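Local coordinates for protein Nsp15 (Middle East respiratory syndrome-related coronavirus, PDB 5YVD) that probably acts as a uridylate-specific endoribonuclease that cleaves viral RNA, working as a hexamer, at residues A[176-180]-A[181-185]. Residues are numbered along the deposited sequence; the frame is centred on the assembly and turned at random.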
ATOM      1  N   TYR A 176     -41.742  -0.530 -10.365  1.00 46.60           N
ATOM      2  CA  TYR A 176     -42.466   0.741 -10.346  1.00 45.53           C
ATOM      3  C   TYR A 176     -41.495   1.879 -10.200  1.00 42.19           C
ATOM      4  O   TYR A 176     -40.444   1.743  -9.596  1.00 40.86           O
ATOM      5  CB  TYR A 176     -43.499   0.761  -9.215  1.00 44.26           C
ATOM      6  CG  TYR A 176     -44.475  -0.383  -9.311  1.00 42.47           C
ATOM      7  CD1 TYR A 176     -45.746  -0.187  -9.824  1.00 45.96           C
ATOM      8  CD2 TYR A 176     -44.120  -1.663  -8.936  1.00 42.16           C
ATOM      9  CE1 TYR A 176     -46.652  -1.232  -9.956  1.00 43.05           C
ATOM     10  CE2 TYR A 176     -45.021  -2.718  -9.058  1.00 44.17           C
ATOM     11  CZ  TYR A 176     -46.293  -2.491  -9.573  1.00 42.01           C
ATOM     12  OH  TYR A 176     -47.220  -3.506  -9.691  1.00 40.28           O
ATOM     13  N   LYS A 177     -41.843   3.004 -10.784  1.00 42.05           N
ATOM     14  CA  LYS A 177     -41.044   4.196 -10.616  1.00 43.17           C
ATOM     15  C   LYS A 177     -41.952   5.363 -10.315  1.00 45.12           C
ATOM     16  O   LYS A 177     -43.022   5.499 -10.914  1.00 52.03           O
ATOM     17  CB  LYS A 177     -40.208   4.471 -11.869  1.00 41.64           C
ATOM     18  CG  LYS A 177     -39.277   5.642 -11.703  1.00 39.71           C
ATOM     19  CD  LYS A 177     -38.245   5.714 -12.804  1.00 40.91           C
ATOM     20  CE  LYS A 177     -37.198   6.773 -12.493  1.00 41.10           C
ATOM     21  NZ  LYS A 177     -36.498   7.227 -13.720  1.00 43.34           N
ATOM     22  N   LYS A 178     -41.522   6.189  -9.371  1.00 44.93           N
ATOM     23  CA  LYS A 178     -42.219   7.422  -9.014  1.00 44.17           C
ATOM     24  C   LYS A 178     -41.300   8.625  -9.222  1.00 44.34           C
ATOM     25  O   LYS A 178     -40.105   8.568  -8.918  1.00 41.58           O
ATOM     26  CB  LYS A 178     -42.652   7.371  -7.548  1.00 44.01           C
ATOM     27  CG  LYS A 178     -44.059   6.844  -7.348  1.00 45.10           C
ATOM     28  CD  LYS A 178     -44.351   6.544  -5.896  1.00 42.84           C
ATOM     29  CE  LYS A 178     -44.466   7.802  -5.057  1.00 41.26           C
ATOM     30  NZ  LYS A 178     -44.390   7.458  -3.605  1.00 40.48           N
ATOM     31  N   VAL A 179     -41.870   9.702  -9.746  1.00 47.15           N
ATOM     32  CA  VAL A 179     -41.174  10.974  -9.893  1.00 49.18           C
ATOM     33  C   VAL A 179     -42.154  12.060  -9.505  1.00 50.17           C
ATOM     34  O   VAL A 179     -43.196  12.175 -10.126  1.00 52.69           O
ATOM     35  CB  VAL A 179     -40.715  11.203 -11.356  1.00 53.46           C
ATOM     36  CG1 VAL A 179     -40.228  12.638 -11.569  1.00 51.98           C
ATOM     37  CG2 VAL A 179     -39.632  10.195 -11.760  1.00 52.66           C
ATOM     38  N   ASN A 180     -41.821  12.843  -8.479  1.00 55.65           N
ATOM     39  CA  ASN A 180     -42.712  13.876  -7.920  1.00 59.13           C
ATOM     40  C   ASN A 180     -43.933  13.263  -7.270  1.00 54.77           C
ATOM     41  O   ASN A 180     -45.021  13.803  -7.359  1.00 55.13           O
ATOM     42  CB  ASN A 180     -43.146  14.896  -8.992  1.00 62.74           C
ATOM     43  CG  ASN A 180     -41.973  15.648  -9.582  1.00 69.02           C
ATOM     44  OD1 ASN A 180     -41.286  16.389  -8.884  1.00 79.98           O
ATOM     45  ND2 ASN A 180     -41.734  15.463 -10.869  1.00 69.47           N
ATOM     46  N   ASN A 181     -43.740  12.118  -6.628  1.00 55.13           N
ATOM     47  CA  ASN A 181     -44.835  11.345  -6.032  1.00 53.74           C
ATOM     48  C   ASN A 181     -45.891  10.914  -7.072  1.00 50.64           C
ATOM     49  O   ASN A 181     -47.067  10.717  -6.758  1.00 44.30           O
ATOM     50  CB  ASN A 181     -45.478  12.122  -4.869  1.00 53.65           C
ATOM     51  CG  ASN A 181     -45.738  11.237  -3.651  1.00 55.26           C
ATOM     52  OD1 ASN A 181     -44.816  10.626  -3.129  1.00 62.42           O
ATOM     53  ND2 ASN A 181     -46.987  11.178  -3.189  1.00 53.32           N
ATOM     54  N   GLU A 182     -45.447  10.770  -8.315  1.00 50.03           N
ATOM     55  CA  GLU A 182     -46.308  10.387  -9.427  1.00 50.36           C
ATOM     56  C   GLU A 182     -45.666   9.195 -10.172  1.00 47.37           C
ATOM     57  O   GLU A 182     -44.492   9.246 -10.596  1.00 44.89           O
ATOM     58  CB  GLU A 182     -46.510  11.590 -10.374  1.00 53.39           C
ATOM     59  CG  GLU A 182     -47.299  12.770  -9.791  1.00 55.57           C
ATOM     60  CD  GLU A 182     -48.666  12.967 -10.441  1.00 57.34           C
ATOM     61  OE1 GLU A 182     -49.341  11.949 -10.702  1.00 55.59           O
ATOM     62  OE2 GLU A 182     -49.070  14.132 -10.696  1.00 55.20           O
ATOM     63  N   PHE A 183     -46.428   8.117 -10.318  1.00 44.88           N
ATOM     64  CA  PHE A 183     -45.957   6.957 -11.071  1.00 46.25           C
ATOM     65  C   PHE A 183     -45.675   7.271 -12.530  1.00 46.43           C
ATOM     66  O   PHE A 183     -46.420   7.997 -13.144  1.00 50.98           O
ATOM     67  CB  PHE A 183     -46.981   5.862 -11.024  1.00 43.24           C
ATOM     68  CG  PHE A 183     -47.079   5.188  -9.701  1.00 43.81           C
ATOM     69  CD1 PHE A 183     -46.325   4.047  -9.434  1.00 48.11           C
ATOM     70  CD2 PHE A 183     -47.933   5.659  -8.743  1.00 43.39           C
ATOM     71  CE1 PHE A 183     -46.421   3.384  -8.227  1.00 46.58           C
ATOM     72  CE2 PHE A 183     -48.039   5.018  -7.530  1.00 48.79           C
ATOM     73  CZ  PHE A 183     -47.275   3.875  -7.267  1.00 51.92           C
ATOM     74  N   ILE A 184     -44.597   6.719 -13.073  1.00 48.77           N
ATOM     75  CA  ILE A 184     -44.339   6.770 -14.513  1.00 52.66           C
ATOM     76  C   ILE A 184     -45.056   5.626 -15.249  1.00 54.97           C
ATOM     77  O   ILE A 184     -45.085   4.475 -14.775  1.00 50.09           O
ATOM     78  CB  ILE A 184     -42.826   6.713 -14.770  1.00 57.72           C
ATOM     79  CG1 ILE A 184     -42.236   8.099 -14.518  1.00 58.56           C
ATOM     80  CG2 ILE A 184     -42.491   6.226 -16.178  1.00 57.68           C
ATOM     81  CD1 ILE A 184     -40.774   8.065 -14.134  1.00 62.48           C
ATOM     82  N   ASP A 185     -45.630   5.961 -16.409  1.00 59.25           N
ATOM     83  CA  ASP A 185     -46.284   4.979 -17.287  1.00 60.57           C
ATOM     84  C   ASP A 185     -45.297   4.294 -18.245  1.00 57.83           C
ATOM     85  O   ASP A 185     -44.692   4.959 -19.087  1.00 53.13           O
ATOM     86  CB  ASP A 185     -47.418   5.629 -18.081  1.00 66.70           C
ATOM     87  CG  ASP A 185     -48.724   5.683 -17.285  1.00 73.84           C
ATOM     88  OD1 ASP A 185     -49.687   4.970 -17.664  1.00 73.87           O
ATOM     89  OD2 ASP A 185     -48.777   6.410 -16.262  1.00 73.13           O
TER
HETATM   90  O   HOH W   1     -44.548   2.710 -12.672  1.00 47.30           O
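Lys-178 lays its aliphatic chain across the ring of Phe-183, with CG almost straight above the ring centroid at 4.0 Å, only 5° off the normal, in a CH-pi contact. Beyond CG the lysine chain bends at chi3 (70°) and runs alongside Asn-181, whose OD1 accepts a weak hydrogen bond from NZ. The firmer partners of that ammonium are the carbonyls of Thr-131 and Phe-128, at the end of helix 124-129 and the loop after it. The Phe-183 ring also brings CE1 to 4.0 Å from CD1 of Tyr-176, and it stacks on Tyr-145.

A second apolar cluster forms around Ile-184. Its CD1 meets CG2 of Val-179 and lies 3.7 Å from CD of Lys-177. An anti chi1 (-176°) and an extended chain lay CG and CD of Lys-177 alongside this methyl, the two side chains pointing the same way.

Backbone pairing puts Lys-178 across from Phe-183, as a non-hydrogen-bonded pair, and Lys-177 across from Ile-184; Tyr-176 and Val-179 reach Phe-183 and Ile-184 diagonally. Val-179 N donates to Glu-182 O at 2.8 Å in a nearly straight bond, whereas the return bond, Glu-182 N to Val-179 O, is longer at 3.2 Å and reaches the oxygen from above the carbonyl plane. Ile-184 N binds Lys-177 O at 2.9 Å, while a water accepting weakly from Lys-177 N and donating to Ile-184 O replaces the second direct link. Strand 134-138 flanks strand 174-178.

Asn-180 and Asn-181 both adopt left-handed helical backbone angles. The arrangement is a short, hairpin-like reversal in the Nsp15 middle domain with a two-residue type I' loop, closed by the Val-179/Glu-182 pair, in which the returning arm forms only a single bridge with the end of strand 174-178.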